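Local atomic coordinates of SYE1 (Shewanella oneidensis, PDB entry 4AWT), a protein that binds flavin mononucleotide and probably acts as a nicotinamide-dependent oxidoreductase of the Old Yellow Enzyme family. Residues I326-L331 with Y339-H344; Y44-A49 with T87-A92; R27-Q32 with K355-Y360. The protein carries 1 engineered substitution. All coordinates share one frame; numbering follows the deposited sequence. Where two conformers were deposited one is given.

Interaction 1: I326-L331 with Y339-H344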
# COMPACT_ATOMS: atom_id res chain seq x y z
N ILE A 326 -14.30 -3.58 -1.53
CA ILE A 326 -14.31 -4.91 -2.12
C ILE A 326 -15.72 -5.28 -2.54
O ILE A 326 -15.92 -5.77 -3.64
CB ILE A 326 -13.72 -5.89 -1.10
CG1 ILE A 326 -12.24 -5.55 -0.93
CG2 ILE A 326 -13.98 -7.34 -1.46
CD1 ILE A 326 -11.62 -6.42 0.17
N ALA A 327 -16.69 -5.03 -1.67
CA ALA A 327 -18.04 -5.49 -1.87
C ALA A 327 -18.97 -4.47 -2.52
O ALA A 327 -20.09 -4.82 -2.86
CB ALA A 327 -18.64 -5.94 -0.54
N ASN A 328 -18.52 -3.25 -2.69
CA ASN A 328 -19.37 -2.16 -3.17
C ASN A 328 -18.61 -1.43 -4.27
O ASN A 328 -17.86 -0.50 -4.01
CB ASN A 328 -19.73 -1.18 -2.05
CG ASN A 328 -20.53 -1.89 -0.97
OD1 ASN A 328 -21.74 -2.03 -1.08
ND2 ASN A 328 -19.81 -2.36 0.04
N PRO A 329 -18.75 -1.88 -5.54
CA PRO A 329 -17.99 -1.23 -6.60
C PRO A 329 -18.33 0.24 -6.74
O PRO A 329 -17.50 1.06 -7.10
CB PRO A 329 -18.34 -2.05 -7.85
CG PRO A 329 -19.68 -2.68 -7.53
CD PRO A 329 -19.59 -2.99 -6.05
N ASP A 330 -19.61 0.56 -6.44
CA ASP A 330 -20.19 1.87 -6.43
C ASP A 330 -20.21 2.45 -5.04
O ASP A 330 -21.14 3.18 -4.65
CB ASP A 330 -21.60 1.86 -7.03
CG ASP A 330 -22.55 0.95 -6.32
OD1 ASP A 330 -22.12 0.04 -5.56
OD2 ASP A 330 -23.77 1.13 -6.55
N LEU A 331 -19.16 2.21 -4.24
CA LEU A 331 -19.12 2.72 -2.89
C LEU A 331 -19.36 4.20 -2.83
O LEU A 331 -20.15 4.65 -1.97
CB LEU A 331 -17.79 2.34 -2.21
CG LEU A 331 -17.70 2.82 -0.77
CD1 LEU A 331 -18.68 2.14 0.15
CD2 LEU A 331 -16.28 2.63 -0.26
N TYR A 339 -27.08 4.61 0.85
CA TYR A 339 -27.56 3.30 0.48
C TYR A 339 -26.80 2.26 1.31
O TYR A 339 -25.63 2.43 1.60
CB TYR A 339 -27.28 3.01 -0.99
CG TYR A 339 -27.96 3.88 -1.99
CD1 TYR A 339 -29.25 4.38 -1.76
CD2 TYR A 339 -27.34 4.18 -3.20
CE1 TYR A 339 -29.86 5.17 -2.76
CE2 TYR A 339 -27.94 4.94 -4.16
CZ TYR A 339 -29.17 5.44 -3.94
OH TYR A 339 -29.84 6.22 -4.87
N PRO A 340 -27.47 1.15 1.66
CA PRO A 340 -26.78 0.14 2.46
C PRO A 340 -25.63 -0.46 1.69
O PRO A 340 -25.68 -0.68 0.49
CB PRO A 340 -27.90 -0.89 2.72
CG PRO A 340 -28.84 -0.72 1.55
CD PRO A 340 -28.85 0.79 1.33
N LEU A 341 -24.59 -0.78 2.46
CA LEU A 341 -23.39 -1.39 1.93
C LEU A 341 -23.48 -2.90 1.98
O LEU A 341 -23.80 -3.49 3.02
CB LEU A 341 -22.15 -0.95 2.72
CG LEU A 341 -21.94 0.55 2.81
CD1 LEU A 341 -20.53 0.82 3.39
CD2 LEU A 341 -22.11 1.27 1.50
N ALA A 342 -23.15 -3.55 0.89
CA ALA A 342 -22.92 -4.98 0.91
C ALA A 342 -21.70 -5.27 1.75
O ALA A 342 -20.81 -4.42 1.90
CB ALA A 342 -22.75 -5.51 -0.48
N GLU A 343 -21.60 -6.48 2.29
CA GLU A 343 -20.41 -6.92 2.98
C GLU A 343 -19.67 -7.96 2.17
O GLU A 343 -20.26 -8.76 1.42
CB GLU A 343 -20.66 -7.47 4.39
CG GLU A 343 -21.15 -6.43 5.40
CD GLU A 343 -21.20 -6.97 6.82
OE1 GLU A 343 -22.19 -7.54 7.28
OE2 GLU A 343 -20.15 -6.80 7.48
N HIS A 344 -18.34 -7.94 2.31
CA HIS A 344 -17.49 -8.83 1.56
C HIS A 344 -17.45 -10.23 2.17
O HIS A 344 -17.68 -10.42 3.38
CB HIS A 344 -16.06 -8.30 1.45
CG HIS A 344 -15.26 -8.42 2.70
ND1 HIS A 344 -15.29 -7.52 3.71
CD2 HIS A 344 -14.41 -9.41 3.09
CE1 HIS A 344 -14.49 -7.95 4.68
NE2 HIS A 344 -13.93 -9.10 4.33
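The carboxamide of N328 meets the backbone of A342 with its edge, and both polar corners of the amide are used. OD1 takes the N-H of A342 at 2.9 Å; the donor lies in the carbonyl plane on a lone pair, although the N-H...O angle is bent to 142°. Beside it, ND2 of N328 gives a straighter bond to the O of A342, 3.0 Å long with an N-H...O angle of 159°. That acceptor sits close to the N328 amide plane, so the amide grips both polar backbone atoms of A342, although ND2 stands 25° off that carbonyl's plane. CG of N328 stands anti to its own carbonyl carbon, which brings the amide across to the other segment. ND2 also bonds to P324 O, four residues back, and this further fixes the rotation of the amide. With an alanine here, the N-H and carbonyl of A342 would probably both lose their partner on this side, and P324 O a donor.

The other flat group, the H344 ring, is met obliquely by I326; since I326 was modelled in two conformers, that touch is less certain. Between N328 and I326, the methyl of A327 points at the extended chain, its CB 3.5 Å from E343 C and 4.1 Å from A342 CB. At the far end L331 CD1 meets L341 CD2 at 3.8 Å, a plain leucine-leucine contact near the surface.

The extended 339-344 run thus lies back along the stretch where helix 323-327, following the last barrel strand 318-320, gives way through a type I turn to helix 331-337. R334 of that second helix packs on N328 and L341, while I326 touches the flavin.

Interaction 2: Y44-A49 with T87-A92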
# COMPACT_ATOMS: atom_id res chain seq x y z
N TYR A 44 -12.19 -5.35 -12.52
CA TYR A 44 -12.37 -5.08 -11.09
C TYR A 44 -12.04 -3.64 -10.72
O TYR A 44 -12.78 -2.96 -10.04
CB TYR A 44 -11.48 -6.05 -10.35
CG TYR A 44 -11.13 -5.72 -8.91
CD1 TYR A 44 -12.04 -5.84 -7.88
CD2 TYR A 44 -9.84 -5.30 -8.61
CE1 TYR A 44 -11.69 -5.56 -6.59
CE2 TYR A 44 -9.45 -5.04 -7.31
CZ TYR A 44 -10.39 -5.18 -6.29
OH TYR A 44 -10.05 -5.00 -4.98
N TYR A 45 -10.86 -3.15 -11.19
CA TYR A 45 -10.48 -1.80 -10.87
C TYR A 45 -11.38 -0.80 -11.59
O TYR A 45 -11.80 0.21 -11.02
CB TYR A 45 -9.02 -1.55 -11.18
CG TYR A 45 -8.04 -2.13 -10.20
CD1 TYR A 45 -7.91 -1.55 -8.93
CD2 TYR A 45 -7.22 -3.19 -10.51
CE1 TYR A 45 -7.00 -2.03 -8.03
CE2 TYR A 45 -6.29 -3.68 -9.60
CZ TYR A 45 -6.17 -3.09 -8.36
OH TYR A 45 -5.23 -3.52 -7.47
N ALA A 46 -11.71 -1.06 -12.86
CA ALA A 46 -12.56 -0.14 -13.60
C ALA A 46 -13.95 -0.02 -12.98
O ALA A 46 -14.54 1.06 -13.02
CB ALA A 46 -12.65 -0.56 -15.04
N GLN A 47 -14.45 -1.11 -12.40
CA GLN A 47 -15.73 -1.07 -11.69
C GLN A 47 -15.73 -0.10 -10.53
O GLN A 47 -16.80 0.31 -10.09
CB GLN A 47 -16.07 -2.45 -11.15
CG GLN A 47 -16.55 -3.46 -12.19
CD GLN A 47 -16.84 -4.81 -11.61
OE1 GLN A 47 -17.53 -5.65 -12.33
NE2 GLN A 47 -16.44 -5.13 -10.49
N ARG A 48 -14.55 0.21 -9.99
CA ARG A 48 -14.38 1.01 -8.77
C ARG A 48 -13.85 2.40 -9.06
O ARG A 48 -13.50 3.14 -8.16
CB ARG A 48 -13.51 0.21 -7.79
CG ARG A 48 -14.30 -0.98 -7.25
CD ARG A 48 -13.47 -2.13 -6.68
NE ARG A 48 -14.33 -3.18 -6.19
CZ ARG A 48 -15.06 -3.97 -6.96
NH1 ARG A 48 -14.88 -3.98 -8.25
NH2 ARG A 48 -15.99 -4.76 -6.42
N ALA A 49 -13.84 2.79 -10.34
CA ALA A 49 -13.21 4.03 -10.79
C ALA A 49 -14.04 5.26 -10.54
O ALA A 49 -13.61 6.36 -10.95
CB ALA A 49 -12.80 3.85 -12.24
N THR A 87 -4.58 0.07 -16.23
CA THR A 87 -4.59 1.52 -16.22
C THR A 87 -5.39 2.06 -17.38
O THR A 87 -6.05 3.09 -17.22
CB THR A 87 -3.19 2.14 -16.13
OG1 THR A 87 -2.55 1.95 -17.40
CG2 THR A 87 -2.37 1.61 -15.00
N GLU A 88 -5.35 1.42 -18.55
CA GLU A 88 -6.20 1.84 -19.65
C GLU A 88 -7.67 1.78 -19.27
O GLU A 88 -8.45 2.68 -19.58
CB GLU A 88 -5.93 1.01 -20.92
CG GLU A 88 -4.62 1.32 -21.58
CD GLU A 88 -4.51 2.71 -22.13
OE1 GLU A 88 -5.51 3.16 -22.77
OE2 GLU A 88 -3.49 3.38 -21.90
N ALA A 89 -8.06 0.67 -18.63
CA ALA A 89 -9.46 0.51 -18.26
C ALA A 89 -9.90 1.57 -17.26
O ALA A 89 -10.97 2.17 -17.37
CB ALA A 89 -9.68 -0.88 -17.72
N VAL A 90 -9.07 1.81 -16.26
CA VAL A 90 -9.36 2.79 -15.24
C VAL A 90 -9.41 4.22 -15.82
O VAL A 90 -10.32 5.00 -15.52
CB VAL A 90 -8.36 2.68 -14.09
CG1 VAL A 90 -8.46 3.85 -13.13
CG2 VAL A 90 -8.57 1.36 -13.36
N HIS A 91 -8.45 4.54 -16.66
CA HIS A 91 -8.43 5.87 -17.26
C HIS A 91 -9.63 6.06 -18.20
O HIS A 91 -10.10 7.22 -18.30
CB HIS A 91 -7.14 6.06 -18.03
CG HIS A 91 -6.00 6.30 -17.09
ND1 HIS A 91 -4.70 5.89 -17.33
CD2 HIS A 91 -5.95 6.88 -15.90
CE1 HIS A 91 -3.94 6.26 -16.32
NE2 HIS A 91 -4.64 6.87 -15.43
N ALA A 92 -10.11 5.03 -18.82
CA ALA A 92 -11.31 5.16 -19.67
C ALA A 92 -12.53 5.57 -18.85
O ALA A 92 -13.45 6.15 -19.39
CB ALA A 92 -11.56 3.87 -20.41
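V90 gives up more surface than any other residue here, and it does so through both methyls. CG2 presses on the side of helix 39-46, 3.7 Å from Y45 CB and 4.0 Å from the backbone N of A46. CG1, anti to the V90 backbone N (chi1 169°), reaches the other way along the segment and meets A49 CB more loosely at 4.4 Å. The isopropyl group therefore spans the segment from Y45 to A49, which includes the type I turn from A46 to A49.

A46 comes next. A46 CA lies 4.6 Å from V90 CA, a close approach of the two backbones that the small A46 and A89 side chains permit. The A46 methyl faces that of A89, CB to CB 4.0 Å, and is equally near A89 O. A49, the third of the group, turns its methyl toward V90 and also rests on K93 and C95, a little further along the chain.

Y45 contributes little beyond its CB. Its ring swings off from helix 77-92 into the barrel wall, where the hydroxyl bonds to E57 OE2 and Y44 CD2 lies over one ring face. R48, which itself makes no contact with 87-92, folds back so that NH1 bonds to Y44 O at 2.9 Å, with the acceptor close to the guanidinium plane.

Everything that meets across these segments is apolar carbon or backbone. V90 continues inward onto I54 and I97, side chains of strands 53-60 and 96-102. Helices 39-46 and 77-92 sit in successive beta-alpha-beta crossovers of the TIM barrel, joining the first strand to the second and the second to the third.

Interaction 3: R27-Q32 with K355-Y360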
# COMPACT_ATOMS: atom_id res chain seq x y z
N ARG A 27 -5.46 -8.98 -3.79
CA ARG A 27 -6.50 -9.95 -4.15
C ARG A 27 -5.90 -11.27 -4.64
O ARG A 27 -6.65 -12.25 -4.83
CB ARG A 27 -7.50 -9.40 -5.16
CG ARG A 27 -8.09 -8.06 -4.78
CD ARG A 27 -8.73 -8.03 -3.37
NE ARG A 27 -9.78 -9.05 -3.25
CZ ARG A 27 -11.00 -8.93 -3.74
NH1 ARG A 27 -11.43 -7.80 -4.25
NH2 ARG A 27 -11.84 -9.98 -3.67
N SER A 28 -4.61 -11.32 -4.90
CA SER A 28 -3.95 -12.55 -5.28
C SER A 28 -4.65 -13.23 -6.47
O SER A 28 -4.92 -14.44 -6.44
CB SER A 28 -3.74 -13.47 -4.10
OG SER A 28 -2.81 -12.89 -3.21
N ARG A 29 -4.90 -12.45 -7.51
CA ARG A 29 -5.57 -12.88 -8.73
C ARG A 29 -4.62 -12.91 -9.91
O ARG A 29 -5.08 -13.13 -11.04
CB ARG A 29 -6.79 -12.00 -9.05
CG ARG A 29 -7.89 -11.92 -8.00
CD ARG A 29 -8.43 -13.28 -7.70
NE ARG A 29 -9.88 -13.34 -7.30
CZ ARG A 29 -10.36 -13.16 -6.08
NH1 ARG A 29 -9.60 -12.69 -5.11
NH2 ARG A 29 -11.63 -13.41 -5.85
N ALA A 30 -3.33 -12.64 -9.76
CA ALA A 30 -2.46 -12.49 -10.91
C ALA A 30 -2.31 -13.82 -11.64
O ALA A 30 -2.28 -14.89 -11.07
CB ALA A 30 -1.09 -11.98 -10.47
N SER A 31 -2.21 -13.69 -12.97
CA SER A 31 -2.09 -14.86 -13.82
C SER A 31 -0.77 -15.58 -13.61
O SER A 31 0.27 -14.97 -13.39
CB SER A 31 -2.22 -14.45 -15.29
OG SER A 31 -3.53 -13.99 -15.52
N GLN A 32 -0.86 -16.90 -13.76
CA GLN A 32 0.23 -17.81 -13.59
C GLN A 32 0.51 -18.53 -14.93
O GLN A 32 -0.42 -18.88 -15.65
CB GLN A 32 -0.13 -18.87 -12.52
CG GLN A 32 -0.49 -18.19 -11.17
CD GLN A 32 0.64 -17.32 -10.70
OE1 GLN A 32 1.81 -17.77 -10.65
NE2 GLN A 32 0.38 -16.08 -10.33
N LYS A 355 -15.23 -14.76 -9.21
CA LYS A 355 -16.20 -14.83 -8.12
C LYS A 355 -15.60 -14.18 -6.88
O LYS A 355 -14.49 -14.49 -6.44
CB LYS A 355 -16.58 -16.30 -7.87
CG LYS A 355 -17.40 -16.88 -8.97
CD LYS A 355 -17.75 -18.35 -8.69
CE LYS A 355 -18.72 -18.88 -9.72
NZ LYS A 355 -19.55 -19.97 -9.11
N GLY A 356 -16.37 -13.25 -6.32
CA GLY A 356 -15.89 -12.49 -5.20
C GLY A 356 -14.90 -11.41 -5.58
O GLY A 356 -14.28 -10.83 -4.69
N LEU A 357 -14.79 -11.11 -6.85
CA LEU A 357 -13.92 -10.06 -7.38
C LEU A 357 -14.73 -9.07 -8.18
O LEU A 357 -14.85 -7.89 -7.81
CB LEU A 357 -12.76 -10.63 -8.19
CG LEU A 357 -11.74 -9.60 -8.65
CD1 LEU A 357 -10.82 -9.18 -7.51
CD2 LEU A 357 -10.95 -10.12 -9.84
N THR A 358 -15.32 -9.51 -9.29
CA THR A 358 -16.00 -8.67 -10.22
C THR A 358 -17.51 -8.84 -10.25
O THR A 358 -18.20 -8.18 -11.02
CB THR A 358 -15.49 -8.85 -11.67
OG1 THR A 358 -15.65 -10.24 -11.97
CG2 THR A 358 -14.04 -8.47 -11.79
N ASP A 359 -18.04 -9.71 -9.38
CA ASP A 359 -19.46 -10.04 -9.38
C ASP A 359 -20.20 -9.50 -8.19
O ASP A 359 -21.35 -9.90 -7.95
CB ASP A 359 -19.69 -11.54 -9.57
CG ASP A 359 -19.17 -12.38 -8.46
OD1 ASP A 359 -18.52 -11.85 -7.56
OD2 ASP A 359 -19.38 -13.64 -8.53
N TYR A 360 -19.65 -8.53 -7.45
CA TYR A 360 -20.41 -7.76 -6.51
C TYR A 360 -21.20 -6.72 -7.29
O TYR A 360 -20.58 -5.91 -7.99
CB TYR A 360 -19.55 -7.10 -5.48
CG TYR A 360 -18.90 -7.97 -4.46
CD1 TYR A 360 -19.57 -8.38 -3.32
CD2 TYR A 360 -17.58 -8.39 -4.60
CE1 TYR A 360 -18.96 -9.14 -2.33
CE2 TYR A 360 -16.97 -9.17 -3.64
CZ TYR A 360 -17.66 -9.53 -2.51
OH TYR A 360 -17.06 -10.27 -1.50
O HOH W 1 -14.09 -7.42 -5.11
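R27 reaches across first and touches 355-360 with both the edge and a face of its guanidinium. At the edge, NH2 bonds to G356 O at 2.8 Å, the acceptor lying 8° out of the guanidinium plane, while NH1 donates a hydrogen bond to a water, which may in turn donate one to L357 O. Over one face sits L357 CD1, 3.5 Å above the plane and offset toward the rim. The R27 chain is bent at chi2 and chi3, which curls the group back over that methyl, and NE and NH2 find further carbonyls in L349 and T348. Many acceptors thus share this buried charge, whose side chain lies about 5 Å from the bound flavin.

The segment belongs to the long loop after the first barrel strand, 20-22, and its partner to the C-terminal tail beyond helix 331-337, so the start of this TIM barrel is joined here to the tail that follows its last helix.

R29 follows, likewise curled. NH1 turns back onto R27 O, 3.0 Å away on a lone pair, which holds the guanidinium against its own loop. NE bonds to G353 O, whereas the bond from NH2 to K355 O is weak at 3.1 Å; NH2 also has T348 O. L357 lies over a face here too, its CB 3.8 Å from R29 NH2, and its side chain fills the corner formed by the two arginines.

Overall arrangement
Following the chain from its start, 27-32 leaves the first barrel strand and opens interaction 3, which stays open until the C-terminal tail returns as 355-360, more than 300 residues later. Interactions 2 and 1 both fall within that span, one after the other, and nothing crosses. Interaction 2 closes first, pairing the helices after the first two strands; interaction 1 closes a short loop around helix 331-337, after the eighth strand. The three touch directly: R48 NH2 probably bonds to I326 O, Y44 OH makes a weak hydrogen bond with R27 NH1, and Y360 packs on A327. Together they tie the beginning of the barrel to its end and to the tail.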